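Local coordinates for intracellular sulfur oxidation protein DsrF (Allochromatium vinosum, PDB 2HY5) that has no established function but could take part in the oxidation of intracellular sulfur, as one component of the DsrEFH complex, at residues P16-L30 and Q55-Y69. Sequence-based numbering, arbitrary orientation.
Sequences PYGTIYAWEALEVVL and QDTKGIGMKNFSPTY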
loop_
_atom_site.group_PDB
_atom_site.type_symbol
_atom_site.label_atom_id
_atom_site.label_comp_id
_atom_site.label_asym_id
_atom_site.label_seq_id
_atom_site.Cartn_x
_atom_site.Cartn_y
_atom_site.Cartn_z
ATOM N N PRO B 16 3.753 9.125 9.369
ATOM C CA PRO B 16 2.740 8.657 10.316
ATOM C C PRO B 16 1.309 8.965 9.869
ATOM O O PRO B 16 1.083 9.835 9.021
ATOM C CB PRO B 16 3.121 9.389 11.598
ATOM C CG PRO B 16 3.594 10.701 11.079
ATOM C CD PRO B 16 4.464 10.302 9.903
ATOM N N TYR B 17 0.365 8.215 10.433
ATOM C CA TYR B 17 -1.071 8.362 10.190
ATOM C C TYR B 17 -1.654 7.914 8.855
ATOM O O TYR B 17 -2.732 7.325 8.831
ATOM C CB TYR B 17 -1.490 9.803 10.487
ATOM C CG TYR B 17 -1.110 10.227 11.879
ATOM C CD1 TYR B 17 -0.122 11.189 12.090
ATOM C CD2 TYR B 17 -1.698 9.627 12.996
ATOM C CE1 TYR B 17 0.275 11.539 13.376
ATOM C CE2 TYR B 17 -1.304 9.972 14.286
ATOM C CZ TYR B 17 -0.316 10.925 14.467
ATOM O OH TYR B 17 0.097 11.243 15.740
ATOM N N GLY B 18 -0.966 8.192 7.754
ATOM C CA GLY B 18 -1.467 7.776 6.449
ATOM C C GLY B 18 -1.570 6.261 6.396
ATOM O O GLY B 18 -2.433 5.693 5.712
ATOM N N THR B 19 -0.661 5.609 7.113
ATOM C CA THR B 19 -0.629 4.155 7.218
ATOM C C THR B 19 -0.316 3.829 8.674
ATOM O O THR B 19 0.094 4.697 9.442
ATOM C CB THR B 19 0.460 3.515 6.329
ATOM O OG1 THR B 19 1.735 4.105 6.620
ATOM C CG2 THR B 19 0.131 3.698 4.851
ATOM N N ILE B 20 -0.491 2.573 9.051
ATOM C CA ILE B 20 -0.251 2.182 10.425
ATOM C C ILE B 20 1.199 1.790 10.697
ATOM O O ILE B 20 1.579 1.598 11.848
ATOM C CB ILE B 20 -1.179 0.999 10.813
ATOM C CG1 ILE B 20 -1.257 0.867 12.335
ATOM C CG2 ILE B 20 -0.666 -0.290 10.187
ATOM C CD1 ILE B 20 -2.280 -0.141 12.809
ATOM N N TYR B 21 2.010 1.692 9.648
ATOM C CA TYR B 21 3.403 1.279 9.812
ATOM C C TYR B 21 4.200 2.005 10.896
ATOM O O TYR B 21 4.966 1.375 11.621
ATOM C CB TYR B 21 4.143 1.369 8.472
ATOM C CG TYR B 21 3.489 0.538 7.385
ATOM C CD1 TYR B 21 2.810 1.145 6.331
ATOM C CD2 TYR B 21 3.508 -0.855 7.439
ATOM C CE1 TYR B 21 2.164 0.390 5.355
ATOM C CE2 TYR B 21 2.862 -1.625 6.464
ATOM C CZ TYR B 21 2.192 -0.993 5.426
ATOM O OH TYR B 21 1.541 -1.734 4.462
ATOM N N ALA B 22 4.025 3.316 11.020
ATOM C CA ALA B 22 4.758 4.072 12.032
ATOM C C ALA B 22 4.407 3.607 13.442
ATOM O O ALA B 22 5.286 3.346 14.266
ATOM C CB ALA B 22 4.467 5.568 11.890
ATOM N N TRP B 23 3.113 3.506 13.719
ATOM C CA TRP B 23 2.656 3.093 15.041
ATOM C C TRP B 23 2.974 1.637 15.369
ATOM O O TRP B 23 3.496 1.340 16.443
ATOM C CB TRP B 23 1.147 3.330 15.176
ATOM C CG TRP B 23 0.569 2.748 16.430
ATOM C CD1 TRP B 23 -0.476 1.874 16.519
ATOM C CD2 TRP B 23 1.026 2.963 17.770
ATOM N NE1 TRP B 23 -0.698 1.528 17.831
ATOM C CE2 TRP B 23 0.212 2.185 18.624
ATOM C CE3 TRP B 23 2.047 3.739 18.339
ATOM C CZ2 TRP B 23 0.384 2.154 20.009
ATOM C CZ3 TRP B 23 2.220 3.709 19.721
ATOM C CH2 TRP B 23 1.391 2.923 20.537
ATOM N N GLU B 24 2.672 0.722 14.456
ATOM C CA GLU B 24 2.948 -0.676 14.749
ATOM C C GLU B 24 4.442 -0.980 14.754
ATOM O O GLU B 24 4.878 -1.927 15.401
ATOM C CB GLU B 24 2.162 -1.596 13.799
ATOM C CG GLU B 24 0.658 -1.553 14.093
ATOM C CD GLU B 24 -0.155 -2.597 13.351
ATOM O OE1 GLU B 24 0.096 -2.817 12.147
ATOM O OE2 GLU B 24 -1.063 -3.190 13.975
ATOM N N ALA B 25 5.230 -0.160 14.063
ATOM C CA ALA B 25 6.679 -0.346 14.062
ATOM C C ALA B 25 7.174 0.045 15.456
ATOM O O ALA B 25 8.007 -0.639 16.048
ATOM C CB ALA B 25 7.334 0.538 13.012
ATOM N N LEU B 26 6.652 1.156 15.972
ATOM C CA LEU B 26 7.029 1.643 17.295
ATOM C C LEU B 26 6.716 0.576 18.344
ATOM O O LEU B 26 7.452 0.409 19.317
ATOM C CB LEU B 26 6.277 2.943 17.604
ATOM C CG LEU B 26 6.611 3.689 18.898
ATOM C CD1 LEU B 26 8.108 3.940 18.989
ATOM C CD2 LEU B 26 5.844 5.011 18.926
ATOM N N GLU B 27 5.623 -0.152 18.135
ATOM C CA GLU B 27 5.222 -1.218 19.052
ATOM C C GLU B 27 6.305 -2.295 19.161
ATOM O O GLU B 27 6.550 -2.831 20.245
ATOM C CB GLU B 27 3.913 -1.860 18.578
ATOM C CG GLU B 27 2.668 -1.032 18.827
ATOM C CD GLU B 27 2.161 -1.153 20.251
ATOM O OE1 GLU B 27 0.982 -1.530 20.428
ATOM O OE2 GLU B 27 2.938 -0.871 21.193
ATOM N N VAL B 28 6.956 -2.604 18.042
ATOM C CA VAL B 28 8.007 -3.620 18.029
ATOM C C VAL B 28 9.228 -3.159 18.822
ATOM O O VAL B 28 9.845 -3.946 19.542
ATOM C CB VAL B 28 8.455 -3.958 16.586
ATOM C CG1 VAL B 28 9.510 -5.064 16.620
ATOM C CG2 VAL B 28 7.259 -4.416 15.758
ATOM N N VAL B 29 9.578 -1.884 18.690
ATOM C CA VAL B 29 10.727 -1.354 19.411
ATOM C C VAL B 29 10.519 -1.488 20.913
ATOM O O VAL B 29 11.432 -1.887 21.634
ATOM C CB VAL B 29 10.975 0.133 19.067
ATOM C CG1 VAL B 29 12.120 0.682 19.909
ATOM C CG2 VAL B 29 11.288 0.273 17.592
ATOM N N LEU B 30 9.315 -1.166 21.385
ATOM C CA LEU B 30 9.012 -1.248 22.812
ATOM C C LEU B 30 9.100 -2.693 23.293
ATOM O O LEU B 30 9.648 -2.972 24.359
ATOM C CB LEU B 30 7.612 -0.691 23.092
ATOM C CG LEU B 30 7.353 0.757 22.658
ATOM C CD1 LEU B 30 5.935 1.164 23.058
ATOM C CD2 LEU B 30 8.372 1.680 23.296
ATOM N N GLN B 55 2.297 17.506 17.015
ATOM C CA GLN B 55 1.239 16.808 16.303
ATOM C C GLN B 55 -0.057 16.919 17.107
ATOM O O GLN B 55 -0.051 16.747 18.325
ATOM C CB GLN B 55 1.621 15.339 16.106
ATOM C CG GLN B 55 2.728 15.122 15.087
ATOM C CD GLN B 55 3.182 13.676 15.016
ATOM O OE1 GLN B 55 2.518 12.779 15.538
ATOM N NE2 GLN B 55 4.315 13.442 14.364
ATOM N N ASP B 56 -1.154 17.231 16.420
ATOM C CA ASP B 56 -2.479 17.370 17.039
ATOM C C ASP B 56 -3.471 16.617 16.154
ATOM O O ASP B 56 -3.828 17.082 15.072
ATOM C CB ASP B 56 -2.867 18.848 17.125
ATOM C CG ASP B 56 -4.255 19.058 17.710
ATOM O OD1 ASP B 56 -4.631 20.229 17.931
ATOM O OD2 ASP B 56 -4.970 18.061 17.946
ATOM N N THR B 57 -3.933 15.467 16.634
ATOM C CA THR B 57 -4.833 14.610 15.862
ATOM C C THR B 57 -6.335 14.695 16.127
ATOM O O THR B 57 -7.090 13.883 15.605
ATOM C CB THR B 57 -4.436 13.145 16.044
ATOM O OG1 THR B 57 -4.623 12.782 17.421
ATOM C CG2 THR B 57 -2.971 12.942 15.665
ATOM N N LYS B 58 -6.781 15.657 16.922
ATOM C CA LYS B 58 -8.211 15.758 17.201
ATOM C C LYS B 58 -9.057 15.964 15.941
ATOM O O LYS B 58 -10.212 15.539 15.883
ATOM C CB LYS B 58 -8.470 16.884 18.205
ATOM C CG LYS B 58 -7.880 16.613 19.581
ATOM C CD LYS B 58 -8.263 17.694 20.577
ATOM C CE LYS B 58 -7.721 17.385 21.963
ATOM N NZ LYS B 58 -8.114 18.421 22.959
ATOM N N GLY B 59 -8.474 16.598 14.932
ATOM C CA GLY B 59 -9.204 16.849 13.703
ATOM C C GLY B 59 -9.415 15.639 12.806
ATOM O O GLY B 59 -10.323 15.648 11.976
ATOM N N ILE B 60 -8.592 14.603 12.957
ATOM C CA ILE B 60 -8.734 13.414 12.123
ATOM C C ILE B 60 -9.349 12.221 12.844
ATOM O O ILE B 60 -9.445 11.136 12.276
ATOM C CB ILE B 60 -7.380 12.976 11.500
ATOM C CG1 ILE B 60 -6.357 12.683 12.594
ATOM C CG2 ILE B 60 -6.867 14.053 10.560
ATOM C CD1 ILE B 60 -5.089 12.037 12.074
ATOM N N GLY B 61 -9.760 12.430 14.091
ATOM C CA GLY B 61 -10.391 11.372 14.859
ATOM C C GLY B 61 -9.526 10.185 15.243
ATOM O O GLY B 61 -10.041 9.085 15.439
ATOM N N MET B 62 -8.219 10.399 15.355
ATOM C CA MET B 62 -7.289 9.333 15.729
ATOM C C MET B 62 -6.514 9.703 16.980
ATOM O O MET B 62 -6.315 10.878 17.268
ATOM C CB MET B 62 -6.261 9.086 14.628
ATOM C CG MET B 62 -6.765 8.419 13.385
ATOM S SD MET B 62 -5.340 8.104 12.336
ATOM C CE MET B 62 -4.727 6.583 13.038
ATOM N N LYS B 63 -6.058 8.694 17.713
ATOM C CA LYS B 63 -5.274 8.945 18.912
ATOM C C LYS B 63 -3.891 9.410 18.481
ATOM O O LYS B 63 -3.322 8.898 17.515
ATOM C CB LYS B 63 -5.139 7.676 19.753
ATOM C CG LYS B 63 -4.264 7.862 20.984
ATOM C CD LYS B 63 -3.967 6.534 21.656
ATOM C CE LYS B 63 -2.989 6.704 22.805
ATOM N NZ LYS B 63 -2.537 5.388 23.341
ATOM N N ASN B 64 -3.367 10.394 19.197
ATOM C CA ASN B 64 -2.049 10.946 18.924
ATOM C C ASN B 64 -1.041 10.033 19.625
ATOM O O ASN B 64 -0.971 10.017 20.851
ATOM C CB ASN B 64 -1.997 12.371 19.488
ATOM C CG ASN B 64 -0.691 13.082 19.201
ATOM O OD1 ASN B 64 -0.597 14.299 19.368
ATOM N ND2 ASN B 64 0.322 12.338 18.781
ATOM N N PHE B 65 -0.273 9.261 18.857
ATOM C CA PHE B 65 0.701 8.356 19.468
ATOM C C PHE B 65 2.112 8.921 19.558
ATOM O O PHE B 65 3.022 8.254 20.054
ATOM C CB PHE B 65 0.739 7.005 18.733
ATOM C CG PHE B 65 1.241 7.080 17.314
ATOM C CD1 PHE B 65 0.370 7.350 16.261
ATOM C CD2 PHE B 65 2.586 6.857 17.026
ATOM C CE1 PHE B 65 0.835 7.391 14.938
ATOM C CE2 PHE B 65 3.058 6.897 15.713
ATOM C CZ PHE B 65 2.183 7.164 14.668
ATOM N N SER B 66 2.289 10.158 19.105
ATOM C CA SER B 66 3.602 10.793 19.129
ATOM C C SER B 66 4.304 10.774 20.491
ATOM O O SER B 66 5.519 10.599 20.558
ATOM C CB SER B 66 3.506 12.238 18.628
ATOM O OG SER B 66 2.748 13.045 19.508
ATOM N N PRO B 67 3.556 10.953 21.597
ATOM C CA PRO B 67 4.205 10.943 22.916
ATOM C C PRO B 67 5.053 9.696 23.177
ATOM O O PRO B 67 6.056 9.749 23.892
ATOM C CB PRO B 67 3.023 11.052 23.876
ATOM C CG PRO B 67 2.058 11.895 23.104
ATOM C CD PRO B 67 2.125 11.277 21.726
ATOM N N THR B 68 4.651 8.576 22.590
ATOM C CA THR B 68 5.382 7.332 22.780
ATOM C C THR B 68 6.839 7.432 22.332
ATOM O O THR B 68 7.725 6.862 22.971
ATOM C CB THR B 68 4.695 6.181 22.038
ATOM O OG1 THR B 68 3.360 6.032 22.536
ATOM C CG2 THR B 68 5.455 4.876 22.255
ATOM N N TYR B 69 7.101 8.153 21.246
ATOM C CA TYR B 69 8.485 8.294 20.789
ATOM C C TYR B 69 9.353 8.917 21.875
ATOM O O TYR B 69 10.522 8.571 22.017
ATOM C CB TYR B 69 8.588 9.180 19.544
ATOM C CG TYR B 69 7.991 8.588 18.288
ATOM C CD1 TYR B 69 6.699 8.911 17.892
ATOM C CD2 TYR B 69 8.717 7.700 17.502
ATOM C CE1 TYR B 69 6.139 8.365 16.737
ATOM C CE2 TYR B 69 8.172 7.143 16.348
ATOM C CZ TYR B 69 6.880 7.481 15.971
ATOM O OH TYR B 69 6.333 6.926 14.841
#
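Phe-65 pushes its ring between Tyr-17 and Trp-23, forming an aromatic cluster where segment 55-69, in the loop that follows strand 38-43 and precedes strand 79-83 in the chain, packs on helix 21-32 and the turn before it. With chi1 at 66°, CG of Phe-65 lies between its own backbone N and carbonyl carbon, and the ring is carried toward the helix. Trp-23 CB sits over the centre of one face of the Phe-65 ring in a CH-pi contact, 3.9 Å from its centroid, while the indole is inclined by 50° and brings CE3 to 3.4 Å from Phe-65 CD2. Tyr-17 runs past Phe-65 in the opposite direction with its ring oblique to it, CE2 3.4 Å from Phe-65 CE1, and also receives Met-62 SD in an oblique Met-aromatic contact. Ala-68 of the DsrH chain packs on Tyr-17 as well, so this end of the cluster lies at a subunit interface. Tyr-17 OH donates to Gln-55 OE1 at 2.9 Å, with the amide plane turned 75° from the ring; Thr-52 holds the NE2 of that amide. Farther along the helix, Leu-26 points its CD2 methyl at the centre of the Tyr-69 ring, whose hydroxyl bonds Gln-50. That same methyl is pressed unusually tightly against Thr-68, with Leu-26 CD2 and Thr-68 CG2 3.4 Å apart.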